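Local structure of probable cobalt-precorrin-6B C(15)-methyltransferase (decarboxylating) (Methanothermobacter thermautotrophicus, 1L3I) at residues 71-74 / 75-79; 145-149 / 150-154; 134-137 / 138-141. The protein probably methylates C-15 of cobalt-precorrin-6B with S-adenosyl-L-methionine and then decarboxylates C-12, yielding cobalt-precorrin-7 on the anaerobic route to adenosylcobalamin. One frame throughout, in Å; residues are numbered along the deposited sequence.

Contact 1. Residues 71-74 / 75-79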
ATOM      1  N   THR A  71      29.806  -2.676  -6.598  1.00 32.91           N
ATOM      2  CA  THR A  71      29.549  -4.007  -6.044  1.00 31.41           C
ATOM      3  C   THR A  71      30.846  -4.607  -5.453  1.00 32.55           C
ATOM      4  O   THR A  71      30.821  -5.094  -4.321  1.00 31.14           O
ATOM      5  CB  THR A  71      28.883  -4.970  -7.088  1.00 31.28           C
ATOM      6  OG1 THR A  71      27.603  -4.456  -7.467  1.00 26.54           O
ATOM      7  CG2 THR A  71      28.655  -6.369  -6.499  1.00 29.06           C
ATOM      8  N   GLU A  72      31.978  -4.528  -6.164  1.00 34.16           N
ATOM      9  CA  GLU A  72      33.241  -5.087  -5.637  1.00 38.21           C
ATOM     10  C   GLU A  72      33.643  -4.354  -4.356  1.00 40.14           C
ATOM     11  O   GLU A  72      34.066  -4.964  -3.370  1.00 41.83           O
ATOM     12  CB  GLU A  72      34.372  -5.038  -6.677  1.00 39.56           C
ATOM     13  CG  GLU A  72      35.743  -5.612  -6.219  1.00 48.27           C
ATOM     14  CD  GLU A  72      35.723  -7.077  -5.660  1.00 58.68           C
ATOM     15  OE1 GLU A  72      35.022  -7.969  -6.203  1.00 63.54           O
ATOM     16  OE2 GLU A  72      36.466  -7.368  -4.683  1.00 59.01           O
HETATM   17  N   MSE A  73      33.409  -3.052  -4.355  1.00 40.63           N
HETATM   18  CA  MSE A  73      33.711  -2.206  -3.211  1.00 42.10           C
HETATM   19  C   MSE A  73      32.875  -2.638  -1.991  1.00 39.55           C
HETATM   20  O   MSE A  73      33.400  -2.771  -0.885  1.00 39.06           O
HETATM   21  CB  MSE A  73      33.379  -0.776  -3.589  1.00 48.40           C
HETATM   22  CG  MSE A  73      34.185   0.254  -2.873  1.00 55.14           C
HETATM   23 SE   MSE A  73      33.125   1.842  -2.765  1.00 65.16          SE
HETATM   24  CE  MSE A  73      32.915   1.859  -0.867  1.00 69.26           C
ATOM     25  N   ASN A  74      31.572  -2.836  -2.198  1.00 37.61           N
ATOM     26  CA  ASN A  74      30.678  -3.262  -1.116  1.00 39.58           C
ATOM     27  C   ASN A  74      30.954  -4.709  -0.666  1.00 41.34           C
ATOM     28  O   ASN A  74      30.781  -5.048   0.512  1.00 39.71           O
ATOM     29  CB  ASN A  74      29.204  -3.065  -1.515  1.00 37.55           C
ATOM     30  CG  ASN A  74      28.766  -1.608  -1.399  1.00 35.77           C
ATOM     31  OD1 ASN A  74      29.080  -0.927  -0.425  1.00 36.68           O
ATOM     32  ND2 ASN A  74      28.036  -1.124  -2.400  1.00 26.60           N
ATOM     33  N   LEU A  75      31.394  -5.550  -1.603  1.00 39.57           N
ATOM     34  CA  LEU A  75      31.744  -6.935  -1.283  1.00 40.24           C
ATOM     35  C   LEU A  75      32.962  -6.911  -0.358  1.00 42.05           C
ATOM     36  O   LEU A  75      32.959  -7.515   0.716  1.00 45.00           O
ATOM     37  CB  LEU A  75      32.109  -7.693  -2.553  1.00 37.39           C
ATOM     38  CG  LEU A  75      30.952  -8.158  -3.421  1.00 33.05           C
ATOM     39  CD1 LEU A  75      31.492  -8.712  -4.730  1.00 27.11           C
ATOM     40  CD2 LEU A  75      30.175  -9.199  -2.654  1.00 30.13           C
ATOM     41  N   GLN A  76      33.985  -6.168  -0.757  1.00 47.56           N
ATOM     42  CA  GLN A  76      35.198  -6.075   0.039  1.00 50.80           C
ATOM     43  C   GLN A  76      34.991  -5.551   1.445  1.00 48.01           C
ATOM     44  O   GLN A  76      35.536  -6.110   2.389  1.00 51.70           O
ATOM     45  CB  GLN A  76      36.238  -5.221  -0.647  1.00 57.74           C
ATOM     46  CG  GLN A  76      37.506  -5.150   0.164  1.00 71.46           C
ATOM     47  CD  GLN A  76      38.342  -3.983  -0.228  1.00 76.64           C
ATOM     48  OE1 GLN A  76      39.392  -4.145  -0.859  1.00 80.88           O
ATOM     49  NE2 GLN A  76      37.871  -2.775   0.104  1.00 80.59           N
ATOM     50  N   ARG A  77      34.246  -4.461   1.586  1.00 48.55           N
ATOM     51  CA  ARG A  77      33.982  -3.882   2.908  1.00 50.06           C
ATOM     52  C   ARG A  77      33.246  -4.820   3.887  1.00 47.80           C
ATOM     53  O   ARG A  77      33.288  -4.624   5.100  1.00 48.04           O
ATOM     54  CB  ARG A  77      33.213  -2.571   2.750  1.00 53.56           C
ATOM     55  CG  ARG A  77      34.056  -1.443   2.162  1.00 60.23           C
ATOM     56  CD  ARG A  77      33.200  -0.236   1.776  1.00 59.24           C
ATOM     57  NE  ARG A  77      31.917  -0.222   2.451  1.00 64.37           N
ATOM     58  CZ  ARG A  77      31.583   0.610   3.435  1.00 67.03           C
ATOM     59  NH1 ARG A  77      32.455   1.514   3.869  1.00 65.25           N
ATOM     60  NH2 ARG A  77      30.364   0.540   3.985  1.00 64.48           N
ATOM     61  N   HIS A  78      32.541  -5.812   3.364  1.00 46.37           N
ATOM     62  CA  HIS A  78      31.851  -6.749   4.244  1.00 48.34           C
ATOM     63  C   HIS A  78      32.595  -8.083   4.373  1.00 49.83           C
ATOM     64  O   HIS A  78      32.059  -9.048   4.926  1.00 53.62           O
ATOM     65  CB  HIS A  78      30.399  -6.971   3.789  1.00 47.03           C
ATOM     66  CG  HIS A  78      29.520  -5.793   4.022  1.00 44.76           C
ATOM     67  ND1 HIS A  78      28.924  -5.529   5.231  1.00 47.31           N
ATOM     68  CD2 HIS A  78      29.176  -4.760   3.200  1.00 48.89           C
ATOM     69  CE1 HIS A  78      28.257  -4.385   5.160  1.00 48.04           C
ATOM     70  NE2 HIS A  78      28.397  -3.905   3.938  1.00 48.86           N
ATOM     71  N   GLY A  79      33.824  -8.122   3.852  1.00 51.21           N
ATOM     72  CA  GLY A  79      34.662  -9.316   3.915  1.00 49.81           C
ATOM     73  C   GLY A  79      34.168 -10.450   3.043  1.00 49.99           C
ATOM     74  O   GLY A  79      34.366 -11.628   3.354  1.00 52.11           O
TER
HETATM   75  O   HOH W   1      29.507  -1.638   2.305  1.00 72.75           O
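Asn-74 and Arg-77 are joined through one water near the C-terminal end of helix 65-77. Their side chains run side by side in the same direction, the amide and guanidinium planes turned 77° apart, with Asn-74 OD1 4.1 Å from Arg-77 NE. The water closes this gap: it donates to Asn-74 OD1 at 2.9 Å and accepts from Arg-77 NE at 2.8 Å, lying at the guanidinium edge and in its plane. Alongside, the CE methyl of Met-73, a selenomethionine, packs on Arg-77 CD at 3.4 Å. Arg-77 CG stands beside its own backbone N (chi1 -71°), which brings the aliphatic chain back over the preceding turn. Leu-75 CG sits 3.2 Å from Thr-71 O, the carbonyl oxygen that also accepts from Leu-75 N. His-78 presents its ring edge to Asn-74 O, with CD2 3.1 Å from that oxygen, and its backbone N adds a weak bond to the same atom. Gly-79, with positive phi, then ends the helix as the C-prime residue of a Schellman motif. Further out, Asn-74 is held at both amide atoms, by Ile-8 N and by Thr-44 O of the S-adenosylmethionine site, while His-78 NE2 bonds Glu-6 O. Within the beta-alpha-beta unit of strand 57-62, helix 65-77 and strand 84-88, Leu-75 packs on Val-84 of the second strand and on Leu-49 of helix 46-52.

Contact 2. Residues 145-149 / 150-154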
ATOM      1  N   GLU A 145       4.266 -12.803 -18.904  1.00 37.77           N
ATOM      2  CA  GLU A 145       4.030 -13.390 -20.224  1.00 43.47           C
ATOM      3  C   GLU A 145       5.224 -14.258 -20.632  1.00 41.45           C
ATOM      4  O   GLU A 145       5.076 -15.444 -20.897  1.00 41.73           O
ATOM      5  CB  GLU A 145       3.764 -12.293 -21.286  1.00 47.21           C
ATOM      6  CG  GLU A 145       3.433 -12.847 -22.708  1.00 52.67           C
ATOM      7  CD  GLU A 145       2.889 -11.796 -23.694  1.00 57.86           C
ATOM      8  OE1 GLU A 145       3.628 -10.832 -24.030  1.00 60.34           O
ATOM      9  OE2 GLU A 145       1.727 -11.952 -24.155  1.00 55.59           O
ATOM     10  N   CYS A 146       6.417 -13.679 -20.613  1.00 40.79           N
ATOM     11  CA  CYS A 146       7.612 -14.414 -20.987  1.00 43.35           C
ATOM     12  C   CYS A 146       7.804 -15.696 -20.211  1.00 43.33           C
ATOM     13  O   CYS A 146       7.988 -16.746 -20.809  1.00 47.00           O
ATOM     14  CB  CYS A 146       8.843 -13.542 -20.839  1.00 44.57           C
ATOM     15  SG  CYS A 146       8.961 -12.345 -22.171  1.00 65.42           S
ATOM     16  N   LEU A 147       7.730 -15.622 -18.886  1.00 36.75           N
ATOM     17  CA  LEU A 147       7.920 -16.810 -18.084  1.00 33.57           C
ATOM     18  C   LEU A 147       6.840 -17.855 -18.316  1.00 36.84           C
ATOM     19  O   LEU A 147       7.126 -19.047 -18.259  1.00 38.46           O
ATOM     20  CB  LEU A 147       8.051 -16.460 -16.610  1.00 35.23           C
ATOM     21  CG  LEU A 147       9.420 -15.908 -16.207  1.00 36.82           C
ATOM     22  CD1 LEU A 147       9.356 -15.333 -14.815  1.00 35.56           C
ATOM     23  CD2 LEU A 147      10.464 -17.006 -16.290  1.00 35.83           C
ATOM     24  N   ARG A 148       5.609 -17.427 -18.590  1.00 40.87           N
ATOM     25  CA  ARG A 148       4.529 -18.384 -18.870  1.00 46.77           C
ATOM     26  C   ARG A 148       4.838 -19.080 -20.183  1.00 45.72           C
ATOM     27  O   ARG A 148       4.776 -20.304 -20.280  1.00 47.10           O
ATOM     28  CB  ARG A 148       3.168 -17.697 -19.007  1.00 48.71           C
ATOM     29  CG  ARG A 148       2.283 -17.863 -17.793  1.00 58.03           C
ATOM     30  CD  ARG A 148       1.017 -17.067 -17.946  1.00 62.73           C
ATOM     31  NE  ARG A 148       0.548 -16.535 -16.662  1.00 65.30           N
ATOM     32  CZ  ARG A 148      -0.701 -16.148 -16.435  1.00 72.00           C
ATOM     33  NH1 ARG A 148      -1.614 -16.236 -17.405  1.00 75.49           N
ATOM     34  NH2 ARG A 148      -1.048 -15.701 -15.235  1.00 75.39           N
ATOM     35  N   ASP A 149       5.206 -18.271 -21.173  1.00 44.47           N
ATOM     36  CA  ASP A 149       5.536 -18.740 -22.506  1.00 43.89           C
ATOM     37  C   ASP A 149       6.705 -19.718 -22.522  1.00 44.39           C
ATOM     38  O   ASP A 149       6.832 -20.527 -23.440  1.00 50.19           O
ATOM     39  CB  ASP A 149       5.823 -17.559 -23.427  1.00 38.77           C
ATOM     40  CG  ASP A 149       4.606 -16.689 -23.674  1.00 44.34           C
ATOM     41  OD1 ASP A 149       3.502 -17.011 -23.147  1.00 45.50           O
ATOM     42  OD2 ASP A 149       4.740 -15.679 -24.405  1.00 46.61           O
ATOM     43  N   LEU A 150       7.565 -19.637 -21.513  1.00 42.76           N
ATOM     44  CA  LEU A 150       8.711 -20.536 -21.433  1.00 36.81           C
ATOM     45  C   LEU A 150       8.338 -21.778 -20.642  1.00 36.60           C
ATOM     46  O   LEU A 150       9.192 -22.601 -20.329  1.00 39.57           O
ATOM     47  CB  LEU A 150       9.917 -19.828 -20.821  1.00 33.86           C
ATOM     48  CG  LEU A 150      10.459 -18.637 -21.601  1.00 37.70           C
ATOM     49  CD1 LEU A 150      11.614 -18.007 -20.838  1.00 38.36           C
ATOM     50  CD2 LEU A 150      10.895 -19.060 -23.002  1.00 38.88           C
ATOM     51  N   GLY A 151       7.066 -21.896 -20.290  1.00 36.77           N
ATOM     52  CA  GLY A 151       6.588 -23.066 -19.574  1.00 37.81           C
ATOM     53  C   GLY A 151       6.674 -23.110 -18.056  1.00 39.76           C
ATOM     54  O   GLY A 151       6.510 -24.174 -17.451  1.00 39.25           O
ATOM     55  N   PHE A 152       6.906 -21.968 -17.419  1.00 40.87           N
ATOM     56  CA  PHE A 152       6.996 -21.948 -15.959  1.00 39.70           C
ATOM     57  C   PHE A 152       5.672 -21.629 -15.288  1.00 40.60           C
ATOM     58  O   PHE A 152       4.739 -21.094 -15.910  1.00 40.55           O
ATOM     59  CB  PHE A 152       8.004 -20.896 -15.484  1.00 37.90           C
ATOM     60  CG  PHE A 152       9.419 -21.175 -15.867  1.00 35.47           C
ATOM     61  CD1 PHE A 152       9.973 -20.574 -16.987  1.00 37.39           C
ATOM     62  CD2 PHE A 152      10.216 -22.007 -15.092  1.00 34.77           C
ATOM     63  CE1 PHE A 152      11.305 -20.786 -17.332  1.00 40.52           C
ATOM     64  CE2 PHE A 152      11.556 -22.230 -15.422  1.00 37.16           C
ATOM     65  CZ  PHE A 152      12.099 -21.624 -16.544  1.00 39.96           C
ATOM     66  N   ASP A 153       5.590 -21.988 -14.014  1.00 39.82           N
ATOM     67  CA  ASP A 153       4.430 -21.659 -13.196  1.00 44.52           C
ATOM     68  C   ASP A 153       4.890 -20.322 -12.591  1.00 42.85           C
ATOM     69  O   ASP A 153       5.826 -20.293 -11.781  1.00 41.28           O
ATOM     70  CB  ASP A 153       4.240 -22.701 -12.099  1.00 52.94           C
ATOM     71  CG  ASP A 153       2.966 -22.490 -11.272  1.00 66.10           C
ATOM     72  OD1 ASP A 153       2.703 -21.353 -10.788  1.00 71.96           O
ATOM     73  OD2 ASP A 153       2.234 -23.480 -11.076  1.00 73.64           O
ATOM     74  N   VAL A 154       4.262 -19.234 -13.040  1.00 39.68           N
ATOM     75  CA  VAL A 154       4.608 -17.875 -12.613  1.00 36.93           C
ATOM     76  C   VAL A 154       3.782 -17.276 -11.485  1.00 36.59           C
ATOM     77  O   VAL A 154       2.567 -17.471 -11.420  1.00 38.82           O
ATOM     78  CB  VAL A 154       4.498 -16.909 -13.778  1.00 36.79           C
ATOM     79  CG1 VAL A 154       5.072 -15.574 -13.398  1.00 45.81           C
ATOM     80  CG2 VAL A 154       5.196 -17.472 -14.985  1.00 43.79           C
TER
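Phe-152 folds back against Leu-147, the residue five positions earlier, as the chain leaves helix 137-149. Its CB lies 3.4 Å from Leu-147 O. With CG placed beside the backbone N (chi1 -66°), the ring swings toward the helix end and meets that carbonyl oxygen with its edge, in the plane of the ring, CD1 standing 3.5 Å from Leu-147 O. CD1 also touches the branch of the leucine, at 3.7 Å from Leu-147 CD2, and CE1 follows slightly farther off; the two side chains meet at a slant. Beyond the segments the Phe-152 side chain also touches Ile-130 of strand 128-134, Lys-121 of helix 113-122 and Thr-184. The backbone explains this approach: Gly-151, with phi 87°, is the C-prime residue of a Schellman motif, in which Phe-152 N bonds Leu-147 O at 3.0 Å and Gly-151 N bonds Arg-148 O at 2.8 Å. The positive phi of Gly-151 suits a residue without a side chain. An alanine in place of Phe-152 is likely to open a gap beside Leu-147 CD2 and to deprive Ile-130 of its aromatic neighbour. Nearer the root of the leucine, Val-154 points toward the helix and presses CG2 to 3.4 Å from Leu-147 CB, a close approach for two carbons. Leu-150 CG lies 3.2 Å from Cys-146 O, while the backbone N of Leu-150 makes only weak bonds to Cys-146 O and Leu-147 O. At the more exposed side, the CG of Arg-148 passes 4.1 Å from Val-154 CG2, and this arginine packs on Thr-171 of the second subunit.

Contact 3. Residues 134-137 / 138-141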
ATOM      1  N   ALA A 134      10.798  -6.164 -10.446  1.00 30.42           N
ATOM      2  CA  ALA A 134      10.222  -5.183 -11.359  1.00 29.84           C
ATOM      3  C   ALA A 134       9.693  -3.892 -10.752  1.00 29.38           C
ATOM      4  O   ALA A 134       8.853  -3.920  -9.858  1.00 31.57           O
ATOM      5  CB  ALA A 134       9.125  -5.834 -12.164  1.00 24.94           C
ATOM      6  N   ILE A 135      10.208  -2.761 -11.223  1.00 32.10           N
ATOM      7  CA  ILE A 135       9.715  -1.457 -10.767  1.00 32.91           C
ATOM      8  C   ILE A 135       8.912  -0.790 -11.891  1.00 32.13           C
ATOM      9  O   ILE A 135       8.107   0.106 -11.639  1.00 34.21           O
ATOM     10  CB  ILE A 135      10.840  -0.521 -10.291  1.00 33.75           C
ATOM     11  CG1 ILE A 135      11.854  -0.285 -11.408  1.00 34.43           C
ATOM     12  CG2 ILE A 135      11.498  -1.084  -9.045  1.00 29.33           C
ATOM     13  CD1 ILE A 135      12.888   0.737 -11.041  1.00 34.32           C
ATOM     14  N   LEU A 136       9.143  -1.222 -13.133  1.00 31.20           N
ATOM     15  CA  LEU A 136       8.407  -0.697 -14.277  1.00 28.90           C
ATOM     16  C   LEU A 136       7.170  -1.553 -14.515  1.00 28.40           C
ATOM     17  O   LEU A 136       7.237  -2.775 -14.515  1.00 30.56           O
ATOM     18  CB  LEU A 136       9.254  -0.713 -15.544  1.00 26.71           C
ATOM     19  CG  LEU A 136      10.522   0.147 -15.564  1.00 30.16           C
ATOM     20  CD1 LEU A 136      11.148   0.065 -16.939  1.00 26.46           C
ATOM     21  CD2 LEU A 136      10.198   1.579 -15.201  1.00 26.47           C
ATOM     22  N   LEU A 137       6.049  -0.893 -14.750  1.00 30.41           N
ATOM     23  CA  LEU A 137       4.793  -1.581 -15.010  1.00 33.63           C
ATOM     24  C   LEU A 137       4.931  -2.578 -16.184  1.00 33.73           C
ATOM     25  O   LEU A 137       4.424  -3.699 -16.128  1.00 35.43           O
ATOM     26  CB  LEU A 137       3.700  -0.541 -15.318  1.00 36.70           C
ATOM     27  CG  LEU A 137       2.390  -0.966 -15.986  1.00 40.25           C
ATOM     28  CD1 LEU A 137       1.632  -2.012 -15.155  1.00 40.18           C
ATOM     29  CD2 LEU A 137       1.545   0.268 -16.202  1.00 40.51           C
ATOM     30  N   GLU A 138       5.666  -2.175 -17.208  1.00 31.00           N
ATOM     31  CA  GLU A 138       5.861  -2.990 -18.389  1.00 34.47           C
ATOM     32  C   GLU A 138       6.612  -4.263 -18.058  1.00 35.66           C
ATOM     33  O   GLU A 138       6.251  -5.347 -18.521  1.00 37.99           O
ATOM     34  CB  GLU A 138       6.607  -2.209 -19.458  1.00 35.53           C
ATOM     35  CG  GLU A 138       5.873  -0.959 -19.956  1.00 40.27           C
ATOM     36  CD  GLU A 138       5.979   0.238 -19.010  1.00 39.60           C
ATOM     37  OE1 GLU A 138       6.748   0.199 -18.032  1.00 37.91           O
ATOM     38  OE2 GLU A 138       5.294   1.242 -19.261  1.00 41.40           O
ATOM     39  N   THR A 139       7.626  -4.134 -17.214  1.00 32.33           N
ATOM     40  CA  THR A 139       8.423  -5.273 -16.804  1.00 29.50           C
ATOM     41  C   THR A 139       7.576  -6.313 -16.054  1.00 30.08           C
ATOM     42  O   THR A 139       7.794  -7.498 -16.214  1.00 30.31           O
ATOM     43  CB  THR A 139       9.582  -4.818 -15.908  1.00 30.82           C
ATOM     44  OG1 THR A 139      10.264  -3.731 -16.553  1.00 35.53           O
ATOM     45  CG2 THR A 139      10.551  -5.944 -15.650  1.00 30.58           C
ATOM     46  N   LYS A 140       6.612  -5.859 -15.254  1.00 29.46           N
ATOM     47  CA  LYS A 140       5.765  -6.787 -14.492  1.00 30.44           C
ATOM     48  C   LYS A 140       4.963  -7.650 -15.456  1.00 32.12           C
ATOM     49  O   LYS A 140       4.874  -8.866 -15.295  1.00 31.46           O
ATOM     50  CB  LYS A 140       4.817  -6.025 -13.546  1.00 28.47           C
ATOM     51  CG  LYS A 140       5.515  -5.331 -12.399  1.00 32.19           C
ATOM     52  CD  LYS A 140       4.583  -4.388 -11.653  1.00 34.93           C
ATOM     53  CE  LYS A 140       5.397  -3.384 -10.830  1.00 33.03           C
ATOM     54  NZ  LYS A 140       4.561  -2.299 -10.260  1.00 36.09           N
ATOM     55  N   PHE A 141       4.394  -7.011 -16.471  1.00 33.58           N
ATOM     56  CA  PHE A 141       3.607  -7.704 -17.472  1.00 35.17           C
ATOM     57  C   PHE A 141       4.516  -8.617 -18.292  1.00 36.97           C
ATOM     58  O   PHE A 141       4.245  -9.807 -18.446  1.00 37.71           O
ATOM     59  CB  PHE A 141       2.947  -6.690 -18.399  1.00 34.33           C
ATOM     60  CG  PHE A 141       2.143  -7.317 -19.501  1.00 36.56           C
ATOM     61  CD1 PHE A 141       0.837  -7.754 -19.266  1.00 36.54           C
ATOM     62  CD2 PHE A 141       2.690  -7.475 -20.782  1.00 38.70           C
ATOM     63  CE1 PHE A 141       0.089  -8.338 -20.282  1.00 37.66           C
ATOM     64  CE2 PHE A 141       1.949  -8.058 -21.811  1.00 36.38           C
ATOM     65  CZ  PHE A 141       0.647  -8.490 -21.565  1.00 38.82           C
TER
HETATM   66  O   HOH W   2      11.804  -3.107 -14.014  1.00 13.29           O
HETATM   67  O   HOH W   3       6.247  -0.179  -9.344  1.00 29.68           O
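Ala-134 CB fits against two side chains of the first helical turn, 3.7 Å from Lys-140 CG and 3.8 Å from Thr-139 CG2. This is the close-packed part, and it continues at Leu-136, whose CB touches Thr-139 OG1 at 3.3 Å. The threonine hydroxyl lies beside its own backbone N (chi1 -50°), which turns OG1 to the leucine and leaves CG2 for the alanine. The chain here passes from strand 128-134 of the Rossmann-like sheet into helix 137-149, with Leu-136 at the N-cap position. Leu-136 O accepts from Lys-140 N at 3.2 Å, whereas the bonds from Lys-140 N and Phe-141 N to Leu-137 O are weak. Water borders the packed patch: one molecule bridges Ile-135 N and Thr-139 OG1, 3.0 Å from the hydroxyl. The contact is looser toward the ends of Lys-140 and Glu-138. There a second water donates to Ile-135 O and accepts from Lys-140 NZ, 2.9 Å away; the extended lysine chain carries NZ past Ala-134 O to this water and to a salt bridge with Glu-158. Glu-138, bent at chi2, curls its OE1 back to 3.6 Å from Leu-136 CB, where Thr-171 N of the third subunit donates to it. The ring of Phe-141 extends outward and stacks on Phe-141 of the fourth subunit.

In the fold
Contacts 2 and 3 sit at the two ends of one helix, 137-149, their centres 15 Å apart, while contact 1 lies on the other side of the chain's centre, on helix 65-77. Contacts 1 and 2 both end a helix with a Schellman glycine, but contact 1 is more polar, with a water bridge of its own and side-chain bonds to backbone groups of the N-terminal residues and the S-adenosylmethionine loop, whereas contact 2 is mainly apolar and far from the cofactor site. Contact 3 begins a helix and mixes a small packed centre with water bridges and charges. All three are partly buried; contact 3 faces two other subunits, contact 2 touches one, and contact 1 none.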